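PDB 3NRE: aldose 1-epimerase from Escherichia coli, which probably interconverts the alpha and beta anomers of aldose sugars. Local coordinates for residues 219-228 / 281-291. Sequence-based numbering, arbitrary orientation.
Sequences GYAIIMETTP and TSEMSLRVEWL
From Ala221 paired with Glu289 to Thr227 paired with Glu283, strands 220-227 and 281-290 run antiparallel, joined by N-H...O bonds such as Ile223 N to Arg287 O at 2.8 Å. They are central neighbours in a large antiparallel sheet of the beta-sandwich characteristic of the galactose mutarotase fold, with strand 210-215 flanking the first and strand 127-136 the second. One face is largely apolar and buried, with Ile222, Met224, Met284, Leu286 and Val288 on it and Thr226 at its end, where OG1 bonds to Gly209 O and Ala230 N. Met224, a selenomethionine, sends CG anti to the backbone N (chi1 169°) and lies alongside Leu286, whose CD2 touches its CB at 3.9 Å. Ile222 sets CG2 against Leu286 CB. From strand 142-153, Phe152 covers Ile222 and Met224, and Trp148 covers Met284.

The other face is more mixed and partly exposed. Arg287 bends at chi3 (62°), which lays its guanidinium beside Ile223; CG1 of that isoleucine lies over one face, 3.9 Å from NH2. Arg287 NH1 forms a salt bridge with Glu289 OE1, reaching it on the anti side and 30° out of the carboxylate plane, while Glu289 OE2 pairs with Arg212 on strand 210-215. The carboxylate thus links arginines from two strands and packs its CD against Ile223 CG1. Replacing Glu289 by an alanine would probably leave Arg287 and Arg212 without their shared counter-charge, weaken the hold on the Arg287 guanidinium and uncover Ile223 CG1. Water also joins the strands: one molecule donates to Ile223 O and also bonds to Ser285 OG, and another accepts from Arg287 NE at 2.6 Å while donating to Glu225 OE2 at 3.0 Å.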
ATOM      1  N   GLY A 219       1.615  15.728 -18.938  1.00 44.28           N
ATOM      2  CA  GLY A 219       1.002  16.950 -18.435  1.00 47.30           C
ATOM      3  C   GLY A 219       0.083  16.893 -17.214  1.00 44.52           C
ATOM      4  O   GLY A 219      -0.671  17.825 -16.991  1.00 44.04           O
ATOM      5  N   TYR A 220       0.143  15.838 -16.401  1.00 40.40           N
ATOM      6  CA  TYR A 220      -0.637  15.806 -15.142  1.00 34.23           C
ATOM      7  C   TYR A 220       0.219  15.444 -13.909  1.00 36.16           C
ATOM      8  O   TYR A 220       1.403  15.050 -14.017  1.00 34.84           O
ATOM      9  CB  TYR A 220      -1.808  14.844 -15.270  1.00 34.85           C
ATOM     10  CG  TYR A 220      -1.392  13.388 -15.262  1.00 34.70           C
ATOM     11  CD1 TYR A 220      -1.303  12.703 -14.087  1.00 33.04           C
ATOM     12  CD2 TYR A 220      -1.030  12.724 -16.420  1.00 35.40           C
ATOM     13  CE1 TYR A 220      -0.926  11.390 -14.044  1.00 28.05           C
ATOM     14  CE2 TYR A 220      -0.635  11.384 -16.392  1.00 29.65           C
ATOM     15  CZ  TYR A 220      -0.557  10.733 -15.201  1.00 29.87           C
ATOM     16  OH  TYR A 220      -0.159   9.414 -15.096  1.00 28.69           O
ATOM     17  N   ALA A 221      -0.392  15.611 -12.741  1.00 30.24           N
ATOM     18  CA  ALA A 221       0.170  15.149 -11.481  1.00 32.75           C
ATOM     19  C   ALA A 221      -0.968  14.434 -10.756  1.00 30.82           C
ATOM     20  O   ALA A 221      -2.146  14.718 -11.012  1.00 34.09           O
ATOM     21  CB  ALA A 221       0.682  16.299 -10.639  1.00 33.94           C
ATOM     22  N   ILE A 222      -0.608  13.537  -9.853  1.00 30.45           N
ATOM     23  CA  ILE A 222      -1.546  12.878  -8.942  1.00 29.61           C
ATOM     24  C   ILE A 222      -1.211  13.344  -7.550  1.00 31.69           C
ATOM     25  O   ILE A 222      -0.041  13.324  -7.167  1.00 30.49           O
ATOM     26  CB  ILE A 222      -1.411  11.334  -8.957  1.00 30.44           C
ATOM     27  CG1 ILE A 222      -1.840  10.784 -10.307  1.00 32.14           C
ATOM     28  CG2 ILE A 222      -2.226  10.696  -7.824  1.00 30.34           C
ATOM     29  CD1 ILE A 222      -2.038   9.301 -10.304  1.00 40.99           C
ATOM     30  N   ILE A 223      -2.246  13.781  -6.827  1.00 30.96           N
ATOM     31  CA  ILE A 223      -2.135  14.274  -5.461  1.00 33.73           C
ATOM     32  C   ILE A 223      -2.680  13.185  -4.577  1.00 31.58           C
ATOM     33  O   ILE A 223      -3.852  12.831  -4.646  1.00 31.63           O
ATOM     34  CB  ILE A 223      -2.984  15.526  -5.181  1.00 35.25           C
ATOM     35  CG1 ILE A 223      -2.494  16.714  -5.987  1.00 41.83           C
ATOM     36  CG2 ILE A 223      -3.036  15.836  -3.668  1.00 37.71           C
ATOM     37  CD1 ILE A 223      -1.099  17.065  -5.735  1.00 50.28           C
HETATM   38  N   MSE A 224      -1.792  12.668  -3.748  1.00 29.80           N
HETATM   39  CA  MSE A 224      -2.125  11.612  -2.780  0.50 28.72           C
HETATM   40  C   MSE A 224      -2.314  12.243  -1.400  1.00 32.76           C
HETATM   41  O   MSE A 224      -1.438  12.994  -0.931  1.00 36.13           O
HETATM   42  CB  MSE A 224      -1.021  10.529  -2.702  0.50 27.32           C
HETATM   43  CG  MSE A 224      -1.185   9.535  -1.509  0.50 24.21           C
HETATM   44 SE   MSE A 224       0.047   7.991  -1.279  0.38 26.06          SE
HETATM   45  CE  MSE A 224       0.054   7.222  -3.013  0.50 16.95           C
ATOM     46  N   GLU A 225      -3.445  11.916  -0.758  1.00 30.54           N
ATOM     47  CA  GLU A 225      -3.768  12.377   0.604  1.00 31.84           C
ATOM     48  C   GLU A 225      -4.302  11.208   1.417  1.00 33.97           C
ATOM     49  O   GLU A 225      -5.029  10.362   0.911  1.00 33.16           O
ATOM     50  CB  GLU A 225      -4.822  13.495   0.611  1.00 35.72           C
ATOM     51  CG  GLU A 225      -4.315  14.769   0.004  1.00 42.29           C
ATOM     52  CD  GLU A 225      -5.306  15.939   0.119  1.00 55.97           C
ATOM     53  OE1 GLU A 225      -6.098  16.018   1.093  1.00 55.21           O
ATOM     54  OE2 GLU A 225      -5.263  16.789  -0.788  1.00 61.05           O
ATOM     55  N   THR A 226      -3.870  11.104   2.658  1.00 33.03           N
ATOM     56  CA  THR A 226      -4.354  10.046   3.549  1.00 29.77           C
ATOM     57  C   THR A 226      -5.041  10.652   4.786  1.00 35.30           C
ATOM     58  O   THR A 226      -4.655  11.761   5.293  1.00 36.22           O
ATOM     59  CB  THR A 226      -3.209   9.138   4.021  1.00 34.41           C
ATOM     60  OG1 THR A 226      -2.146   9.974   4.532  1.00 37.46           O
ATOM     61  CG2 THR A 226      -2.717   8.196   2.865  1.00 27.83           C
ATOM     62  N   THR A 227      -6.056   9.943   5.279  1.00 35.65           N
ATOM     63  CA  THR A 227      -6.789  10.384   6.490  1.00 35.99           C
ATOM     64  C   THR A 227      -7.111   9.187   7.366  1.00 38.39           C
ATOM     65  O   THR A 227      -7.766   8.258   6.907  1.00 39.18           O
ATOM     66  CB  THR A 227      -8.164  11.047   6.161  1.00 41.84           C
ATOM     67  OG1 THR A 227      -7.986  12.034   5.148  1.00 45.74           O
ATOM     68  CG2 THR A 227      -8.761  11.714   7.393  1.00 45.97           C
ATOM     69  N   PRO A 228      -6.620   9.161   8.615  1.00 39.45           N
ATOM     70  CA  PRO A 228      -5.663  10.060   9.279  1.00 41.42           C
ATOM     71  C   PRO A 228      -4.342  10.110   8.513  1.00 37.46           C
ATOM     72  O   PRO A 228      -4.062   9.191   7.724  1.00 38.53           O
ATOM     73  CB  PRO A 228      -5.448   9.415  10.643  1.00 42.49           C
ATOM     74  CG  PRO A 228      -6.621   8.460  10.812  1.00 46.15           C
ATOM     75  CD  PRO A 228      -6.970   8.004   9.451  1.00 41.22           C
ATOM     76  N   THR A 281     -10.025   2.641  10.816  1.00 34.57           N
ATOM     77  CA  THR A 281     -10.277   2.968   9.412  0.70 35.01           C
ATOM     78  C   THR A 281      -9.208   3.929   8.916  1.00 36.40           C
ATOM     79  O   THR A 281      -8.717   4.782   9.667  1.00 34.64           O
ATOM     80  CB  THR A 281     -11.684   3.610   9.236  0.70 37.24           C
ATOM     81  OG1 THR A 281     -12.696   2.716   9.721  0.70 43.17           O
ATOM     82  CG2 THR A 281     -11.954   3.936   7.766  0.70 32.20           C
ATOM     83  N   SER A 282      -8.796   3.762   7.661  1.00 31.81           N
ATOM     84  CA  SER A 282      -7.896   4.740   7.021  1.00 32.57           C
ATOM     85  C   SER A 282      -8.413   4.987   5.616  1.00 31.53           C
ATOM     86  O   SER A 282      -9.066   4.129   5.077  1.00 27.64           O
ATOM     87  CB  SER A 282      -6.444   4.274   6.969  1.00 34.05           C
ATOM     88  OG  SER A 282      -6.303   3.082   6.270  1.00 38.10           O
ATOM     89  N   GLU A 283      -8.076   6.133   5.031  1.00 31.19           N
ATOM     90  CA  GLU A 283      -8.503   6.473   3.690  1.00 29.32           C
ATOM     91  C   GLU A 283      -7.293   6.967   2.893  1.00 32.31           C
ATOM     92  O   GLU A 283      -6.425   7.646   3.429  1.00 32.47           O
ATOM     93  CB  GLU A 283      -9.574   7.570   3.791  1.00 30.70           C
ATOM     94  CG  GLU A 283     -10.103   8.094   2.487  1.00 37.15           C
ATOM     95  CD  GLU A 283     -10.902   9.376   2.672  1.00 49.27           C
ATOM     96  OE1 GLU A 283     -12.001   9.278   3.268  1.00 45.33           O
ATOM     97  OE2 GLU A 283     -10.415  10.456   2.234  1.00 46.87           O
HETATM   98  N   MSE A 284      -7.237   6.630   1.604  1.00 25.33           N
HETATM   99  CA  MSE A 284      -6.253   7.205   0.701  1.00 28.49           C
HETATM  100  C   MSE A 284      -7.059   7.828  -0.417  1.00 29.74           C
HETATM  101  O   MSE A 284      -7.952   7.159  -0.936  1.00 30.24           O
HETATM  102  CB  MSE A 284      -5.378   6.091   0.141  1.00 27.53           C
HETATM  103  CG  MSE A 284      -4.483   6.492  -1.037  1.00 28.87           C
HETATM  104 SE   MSE A 284      -3.386   5.138  -1.767  0.75 26.04          SE
HETATM  105  CE  MSE A 284      -4.675   3.992  -2.618  1.00 26.58           C
ATOM    106  N   SER A 285      -6.738   9.060  -0.810  1.00 28.51           N
ATOM    107  CA  SER A 285      -7.318   9.608  -2.003  1.00 27.99           C
ATOM    108  C   SER A 285      -6.243   9.933  -3.025  1.00 31.79           C
ATOM    109  O   SER A 285      -5.116  10.318  -2.665  1.00 28.04           O
ATOM    110  CB  SER A 285      -8.193  10.807  -1.691  1.00 36.03           C
ATOM    111  OG  SER A 285      -7.451  11.956  -1.307  1.00 35.73           O
ATOM    112  N   LEU A 286      -6.579   9.710  -4.301  1.00 27.43           N
ATOM    113  CA  LEU A 286      -5.693  10.070  -5.404  1.00 27.51           C
ATOM    114  C   LEU A 286      -6.444  11.028  -6.305  1.00 28.49           C
ATOM    115  O   LEU A 286      -7.428  10.653  -6.913  1.00 28.53           O
ATOM    116  CB  LEU A 286      -5.282   8.810  -6.184  1.00 26.56           C
ATOM    117  CG  LEU A 286      -4.570   7.689  -5.399  1.00 27.37           C
ATOM    118  CD1 LEU A 286      -4.371   6.458  -6.298  1.00 28.30           C
ATOM    119  CD2 LEU A 286      -3.262   8.195  -4.804  1.00 28.47           C
ATOM    120  N   ARG A 287      -5.960  12.257  -6.423  1.00 29.29           N
ATOM    121  CA  ARG A 287      -6.638  13.266  -7.210  1.00 27.96           C
ATOM    122  C   ARG A 287      -5.805  13.615  -8.417  1.00 32.79           C
ATOM    123  O   ARG A 287      -4.608  13.902  -8.278  1.00 31.00           O
ATOM    124  CB  ARG A 287      -6.926  14.518  -6.376  1.00 33.07           C
ATOM    125  CG  ARG A 287      -7.588  15.628  -7.154  1.00 33.19           C
ATOM    126  CD  ARG A 287      -8.227  16.711  -6.262  1.00 38.74           C
ATOM    127  NE  ARG A 287      -7.223  17.392  -5.441  1.00 41.65           N
ATOM    128  CZ  ARG A 287      -6.400  18.351  -5.868  1.00 52.82           C
ATOM    129  NH1 ARG A 287      -6.412  18.777  -7.129  1.00 51.04           N
ATOM    130  NH2 ARG A 287      -5.541  18.890  -5.018  1.00 52.10           N
ATOM    131  N   VAL A 288      -6.424  13.638  -9.604  1.00 29.66           N
ATOM    132  CA  VAL A 288      -5.689  13.985 -10.820  0.50 32.42           C
ATOM    133  C   VAL A 288      -5.818  15.466 -11.057  1.00 34.37           C
ATOM    134  O   VAL A 288      -6.926  16.003 -10.995  1.00 35.40           O
ATOM    135  CB  VAL A 288      -6.216  13.259 -12.079  0.50 33.85           C
ATOM    136  CG1 VAL A 288      -5.206  13.387 -13.227  0.50 35.60           C
ATOM    137  CG2 VAL A 288      -6.502  11.825 -11.782  0.50 28.25           C
ATOM    138  N   GLU A 289      -4.705  16.126 -11.343  1.00 37.61           N
ATOM    139  CA  GLU A 289      -4.788  17.519 -11.723  1.00 41.93           C
ATOM    140  C   GLU A 289      -3.882  17.868 -12.884  1.00 47.88           C
ATOM    141  O   GLU A 289      -2.849  17.233 -13.132  1.00 40.70           O
ATOM    142  CB  GLU A 289      -4.562  18.461 -10.526  1.00 46.70           C
ATOM    143  CG  GLU A 289      -3.231  18.379  -9.854  1.00 49.35           C
ATOM    144  CD  GLU A 289      -2.990  19.534  -8.852  1.00 62.59           C
ATOM    145  OE1 GLU A 289      -3.964  20.046  -8.270  1.00 63.62           O
ATOM    146  OE2 GLU A 289      -1.818  19.916  -8.631  1.00 61.94           O
ATOM    147  N   TRP A 290      -4.308  18.878 -13.650  1.00 51.30           N
ATOM    148  CA  TRP A 290      -3.497  19.324 -14.760  1.00 59.62           C
ATOM    149  C   TRP A 290      -2.316  19.977 -14.043  1.00 63.27           C
ATOM    150  O   TRP A 290      -2.515  20.628 -13.038  1.00 67.88           O
ATOM    151  CB  TRP A 290      -4.309  20.237 -15.704  1.00 63.27           C
ATOM    152  CG  TRP A 290      -5.278  19.445 -16.666  1.00 65.59           C
ATOM    153  CD1 TRP A 290      -5.554  19.765 -17.969  1.00 83.48           C
ATOM    154  CD2 TRP A 290      -6.055  18.239 -16.387  1.00 72.84           C
ATOM    155  NE1 TRP A 290      -6.441  18.858 -18.512  1.00 82.26           N
ATOM    156  CE2 TRP A 290      -6.763  17.916 -17.573  1.00 77.59           C
ATOM    157  CE3 TRP A 290      -6.223  17.412 -15.260  1.00 70.51           C
ATOM    158  CZ2 TRP A 290      -7.619  16.798 -17.663  1.00 76.74           C
ATOM    159  CZ3 TRP A 290      -7.070  16.292 -15.346  1.00 67.78           C
ATOM    160  CH2 TRP A 290      -7.753  16.004 -16.535  1.00 79.81           C
ATOM    161  N   LEU A 291      -1.090  19.713 -14.492  1.00 67.64           N
ATOM    162  CA  LEU A 291       0.112  20.056 -13.715  1.00 72.62           C
ATOM    163  C   LEU A 291       0.320  21.580 -13.698  1.00 79.32           C
ATOM    164  O   LEU A 291      -0.202  22.297 -14.580  1.00 81.98           O
ATOM    165  CB  LEU A 291       1.339  19.324 -14.301  1.00 72.26           C
ATOM    166  CG  LEU A 291       2.653  19.092 -13.538  1.00 76.77           C
ATOM    167  CD1 LEU A 291       3.700  18.577 -14.534  1.00 81.52           C
ATOM    168  CD2 LEU A 291       3.228  20.312 -12.786  1.00 85.90           C
ATOM    169  OXT LEU A 291       0.985  22.150 -12.805  1.00 83.14           O
TER
HETATM  170  O   HOH W   1      -5.935  13.511  -3.107  1.00 27.55           O
HETATM  171  O   HOH W   2      -7.560  11.349   2.363  1.00 33.98           O
HETATM  172  O   HOH W   3      -6.844  15.975  -3.250  1.00 36.65           O